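Local structure of diaminopimelate decarboxylase (4XG1) at residues 16-19 and 20-23; 278-281 and 282-285. The protein probably catalyses the pyridoxal 5'-phosphate-dependent decarboxylation of meso-diaminopimelate to L-lysine, the step that completes lysine biosynthesis by the diaminopimelate pathway. All coordinates share one frame; numbering follows the deposited sequence.

Interaction 1 of 2, residues 16-19 and 20-23; sequences GLPV and EQVV
Pro18 and Gln21 meet at the start of helix 19-26, a local contact where the short strand 17-18, at the edge of a small antiparallel sheet, runs directly into the helix. Pro18 holds the N-cap position. Its carbonyl O takes the amide N of Gln21 at 3.1 Å, but the N-H is bent (138°) and lies well above the carbonyl plane, the geometry of a tight first turn. One residue on, the bonding becomes helical: Val23 N reaches Val19 O at 3.2 Å, nearly straight at 171° and almost in line with the C=O bond.

The side chain of Gln21 leans back over the strand. With CG anti to the backbone N (chi1 -172°) and the chain extended beyond it, the amide arrives beside the proline ring, OE1 lying 3.8 Å from Pro18 CG. On the same amide, NE2 comes to 3.3 Å from Leu17 CD2, the two side chains crossing at about a right angle. The other methyl of Leu17, CD1, meets Val22 CG1 at 4.0 Å. Val22 also presses CG2 to 3.1 Å from Val19 O, a tight fit alongside the carbonyl that accepts Val23.

With an alanine at Pro18 the ring is gone, so the Gln21 amide is likely to lose the surface it rests against, and the backbone its fixed phi at the entry to the helix. Elsewhere on this turn, Glu20 forms a salt bridge with Arg11, while Val19, Val22 and Val23 pack on Ile32 of strand 30-34.

The contact is thus divided by chemistry: backbone bonds set the path from strand to helix, the valines look into the protein, and the amide of exposed Gln21 lays its OE1 and NE2 against the proline ring and a leucine methyl, and makes no side-chain hydrogen bond to residues 16-19.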
ATOM      1  N   GLY B  16      15.559  11.784 -24.710  1.00 26.64           N
ATOM      2  CA  GLY B  16      16.873  11.646 -25.309  1.00 30.23           C
ATOM      3  C   GLY B  16      17.818  10.617 -24.706  1.00 32.62           C
ATOM      4  O   GLY B  16      18.917  10.437 -25.210  1.00 35.87           O
ATOM      5  N   LEU B  17      17.406   9.914 -23.654  1.00 32.81           N
ATOM      6  CA  LEU B  17      18.333   9.056 -22.942  1.00 29.47           C
ATOM      7  C   LEU B  17      17.977   7.585 -23.034  1.00 30.10           C
ATOM      8  O   LEU B  17      16.798   7.195 -22.953  1.00 37.24           O
ATOM      9  CB  LEU B  17      18.393   9.467 -21.492  1.00 30.79           C
ATOM     10  CG  LEU B  17      19.130  10.754 -21.137  1.00 32.75           C
ATOM     11  CD1 LEU B  17      18.970  11.000 -19.637  1.00 33.26           C
ATOM     12  CD2 LEU B  17      20.614  10.689 -21.496  1.00 33.09           C
ATOM     13  N   PRO B  18      18.983   6.750 -23.222  1.00 27.35           N
ATOM     14  CA  PRO B  18      18.739   5.333 -23.038  1.00 29.90           C
ATOM     15  C   PRO B  18      18.341   5.034 -21.574  1.00 30.16           C
ATOM     16  O   PRO B  18      18.944   5.559 -20.648  1.00 27.10           O
ATOM     17  CB  PRO B  18      20.090   4.667 -23.369  1.00 29.23           C
ATOM     18  CG  PRO B  18      21.039   5.762 -23.677  1.00 28.86           C
ATOM     19  CD  PRO B  18      20.401   7.079 -23.374  1.00 28.00           C
ATOM     20  N   VAL B  19      17.358   4.165 -21.403  1.00 29.72           N
ATOM     21  CA  VAL B  19      16.894   3.813 -20.092  1.00 29.96           C
ATOM     22  C   VAL B  19      18.003   3.095 -19.346  1.00 31.32           C
ATOM     23  O   VAL B  19      18.204   3.350 -18.193  1.00 31.39           O
ATOM     24  CB  VAL B  19      15.611   2.976 -20.188  1.00 28.91           C
ATOM     25  CG1 VAL B  19      15.250   2.356 -18.850  1.00 27.87           C
ATOM     26  CG2 VAL B  19      14.465   3.844 -20.698  1.00 28.33           C
ATOM     27  N   GLU B  20      18.753   2.233 -20.014  1.00 36.38           N
ATOM     28  CA  GLU B  20      19.843   1.507 -19.360  1.00 37.84           C
ATOM     29  C   GLU B  20      20.830   2.466 -18.700  1.00 35.99           C
ATOM     30  O   GLU B  20      21.462   2.124 -17.717  1.00 34.15           O
ATOM     31  CB  GLU B  20      20.578   0.604 -20.352  1.00 45.50           C
ATOM     32  CG  GLU B  20      21.553   1.314 -21.287  1.00 52.95           C
ATOM     33  CD  GLU B  20      22.156   0.390 -22.347  1.00 62.43           C
ATOM     34  OE1 GLU B  20      22.537   0.882 -23.433  1.00 66.63           O
ATOM     35  OE2 GLU B  20      22.255  -0.835 -22.102  1.00 70.28           O
ATOM     36  N   GLN B  21      20.974   3.656 -19.265  1.00 33.68           N
ATOM     37  CA  GLN B  21      21.942   4.619 -18.784  1.00 34.34           C
ATOM     38  C   GLN B  21      21.534   5.176 -17.449  1.00 34.38           C
ATOM     39  O   GLN B  21      22.368   5.324 -16.549  1.00 35.72           O
ATOM     40  CB  GLN B  21      22.084   5.770 -19.778  1.00 34.04           C
ATOM     41  CG  GLN B  21      23.202   6.747 -19.466  1.00 33.54           C
ATOM     42  CD  GLN B  21      23.492   7.660 -20.651  1.00 35.21           C
ATOM     43  OE1 GLN B  21      23.926   7.193 -21.727  1.00 34.10           O
ATOM     44  NE2 GLN B  21      23.271   8.957 -20.469  1.00 33.69           N
ATOM     45  N   VAL B  22      20.259   5.505 -17.314  1.00 34.23           N
ATOM     46  CA  VAL B  22      19.778   6.049 -16.038  1.00 36.50           C
ATOM     47  C   VAL B  22      19.842   4.968 -14.942  1.00 32.70           C
ATOM     48  O   VAL B  22      20.489   5.141 -13.933  1.00 33.79           O
ATOM     49  CB  VAL B  22      18.404   6.740 -16.170  1.00 36.36           C
ATOM     50  CG1 VAL B  22      18.437   7.790 -17.277  1.00 36.91           C
ATOM     51  CG2 VAL B  22      17.321   5.758 -16.498  1.00 39.97           C
ATOM     52  N   VAL B  23      19.276   3.818 -15.186  1.00 32.52           N
ATOM     53  CA  VAL B  23      19.265   2.824 -14.154  1.00 38.04           C
ATOM     54  C   VAL B  23      20.668   2.311 -13.768  1.00 42.64           C
ATOM     55  O   VAL B  23      20.819   1.649 -12.728  1.00 41.82           O
ATOM     56  CB  VAL B  23      18.325   1.642 -14.478  1.00 37.08           C
ATOM     57  CG1 VAL B  23      16.903   2.147 -14.561  1.00 37.52           C
ATOM     58  CG2 VAL B  23      18.739   0.926 -15.753  1.00 35.90           C
TER

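Interaction 2 of 2, residues 278-281 and 282-285; sequences AIMA and NAGV
Met280 and Ala283 touch through both backbone and side chain where the chain leaves helix 277-280 for strand 284-294. Among the polar contacts, Ala283 N donates to Met280 O at 2.9 Å, bent to 136° and reaching the oxygen from above its carbonyl plane, as in a tight turn. A water spans Ala278 and Asn282, the two ends of an i to i+4 pair: it donates to Ala278 O at 3.0 Å and accepts from Asn282 N at 3.1 Å, standing where a regular helix would have a direct bond. The amide of Asn282 looks elsewhere, its OD1 hydrogen-bonded to Ser372.

The apolar contact is a single methyl pair. Bends at chi2 (-63°) and chi3 (-46°) fold the Met280 chain round, bringing CE to 4.2 Å from Ala283 CB; that CB also lies 3.5 Å from Met280 O.

Just upstream, Pro275 and Arg277 are predicted to bind the cofactor, Arg277 the substrate as well, and the Met280 side chain stands about 8 Å from the bound pyridoxal-phosphate-lysine adduct. Met280 packs on Tyr58 of barrel strand 54-59 and, with Ala283, on Ile38 of helix 35-49; beyond them, Val285 pairs with Ile32 as strand 284-294 begins.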
ATOM      1  N   ALA B 278      -4.960  10.201 -16.433  1.00 12.49           N
ATOM      2  CA  ALA B 278      -4.848  10.559 -17.845  1.00 13.81           C
ATOM      3  C   ALA B 278      -3.618  11.413 -18.087  1.00 14.68           C
ATOM      4  O   ALA B 278      -2.987  11.333 -19.145  1.00 13.61           O
ATOM      5  CB  ALA B 278      -6.075  11.293 -18.294  1.00 14.35           C
ATOM      6  N   ILE B 279      -3.224  12.168 -17.073  1.00 15.85           N
ATOM      7  CA  ILE B 279      -1.975  12.916 -17.179  1.00 17.28           C
ATOM      8  C   ILE B 279      -0.743  12.076 -16.905  1.00 16.14           C
ATOM      9  O   ILE B 279       0.231  12.164 -17.630  1.00 20.55           O
ATOM     10  CB  ILE B 279      -1.991  14.159 -16.292  1.00 18.43           C
ATOM     11  CG1 ILE B 279      -3.019  15.133 -16.844  1.00 16.92           C
ATOM     12  CG2 ILE B 279      -0.613  14.811 -16.249  1.00 19.63           C
ATOM     13  CD1 ILE B 279      -3.271  16.309 -15.939  1.00 16.63           C
ATOM     14  N   MET B 280      -0.756  11.253 -15.879  1.00 15.56           N
ATOM     15  CA  MET B 280       0.510  10.629 -15.401  1.00 13.99           C
ATOM     16  C   MET B 280       0.741   9.188 -15.766  1.00 12.88           C
ATOM     17  O   MET B 280       1.890   8.758 -15.801  1.00 12.01           O
ATOM     18  CB  MET B 280       0.598  10.746 -13.890  1.00 13.42           C
ATOM     19  CG  MET B 280       0.780  12.161 -13.393  1.00 13.23           C
ATOM     20  SD  MET B 280       2.306  12.931 -13.922  1.00 13.06           S
ATOM     21  CE  MET B 280       3.539  11.662 -13.622  1.00 12.38           C
ATOM     22  N   ALA B 281      -0.314   8.423 -16.023  1.00 12.96           N
ATOM     23  CA  ALA B 281      -0.146   6.966 -16.125  1.00 14.26           C
ATOM     24  C   ALA B 281       1.000   6.573 -17.030  1.00 15.65           C
ATOM     25  O   ALA B 281       1.957   5.927 -16.618  1.00 16.78           O
ATOM     26  CB  ALA B 281      -1.409   6.311 -16.566  1.00 14.44           C
ATOM     27  N   ASN B 282       0.931   7.021 -18.269  1.00 17.70           N
ATOM     28  CA  ASN B 282       1.933   6.625 -19.260  1.00 17.74           C
ATOM     29  C   ASN B 282       3.086   7.612 -19.361  1.00 16.62           C
ATOM     30  O   ASN B 282       3.964   7.440 -20.208  1.00 17.11           O
ATOM     31  CB  ASN B 282       1.264   6.403 -20.602  1.00 18.30           C
ATOM     32  CG  ASN B 282       0.458   5.120 -20.625  1.00 20.53           C
ATOM     33  OD1 ASN B 282       0.958   4.057 -20.251  1.00 20.76           O
ATOM     34  ND2 ASN B 282      -0.803   5.207 -21.055  1.00 21.12           N
ATOM     35  N   ALA B 283       3.121   8.594 -18.462  1.00 15.17           N
ATOM     36  CA  ALA B 283       4.308   9.444 -18.275  1.00 14.89           C
ATOM     37  C   ALA B 283       5.399   8.819 -17.392  1.00 14.40           C
ATOM     38  O   ALA B 283       6.422   9.466 -17.172  1.00 14.31           O
ATOM     39  CB  ALA B 283       3.932  10.794 -17.700  1.00 15.15           C
ATOM     40  N   GLY B 284       5.209   7.570 -16.939  1.00 13.73           N
ATOM     41  CA  GLY B 284       6.222   6.898 -16.143  1.00 12.85           C
ATOM     42  C   GLY B 284       6.293   5.399 -16.339  1.00 12.42           C
ATOM     43  O   GLY B 284       5.323   4.761 -16.692  1.00 11.46           O
ATOM     44  N   VAL B 285       7.481   4.858 -16.091  1.00 12.22           N
ATOM     45  CA  VAL B 285       7.665   3.441 -16.050  1.00 12.96           C
ATOM     46  C   VAL B 285       8.387   3.029 -14.779  1.00 12.77           C
ATOM     47  O   VAL B 285       8.947   3.878 -14.061  1.00 12.50           O
ATOM     48  CB  VAL B 285       8.487   2.951 -17.257  1.00 14.22           C
ATOM     49  CG1 VAL B 285       7.765   3.339 -18.538  1.00 14.98           C
ATOM     50  CG2 VAL B 285       9.886   3.538 -17.261  1.00 14.19           C
TER
HETATM   51  O   HOH W   1      -1.373   8.824 -19.215  1.00 12.69           O

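How the interactions relate
From the N terminus, interaction 1 comes first, turning strand 17-18 into helix 19-26; much later interaction 2 makes the passage from helix 277-280 into strand 284-294. Each is one continuous run of chain, so neither closes a long loop, and the two lie in series without nesting or crossing. Their centres are 18 Å apart and their nearest atoms about 6 Å, with no direct touch. They are joined through strands 30-34 and 284-294, antiparallel neighbours in the mixed sheet: the helix of interaction 1 packs on Ile32 and Val287, while interaction 2 leads from the parallel-stranded, cofactor-binding barrel into this same sheet.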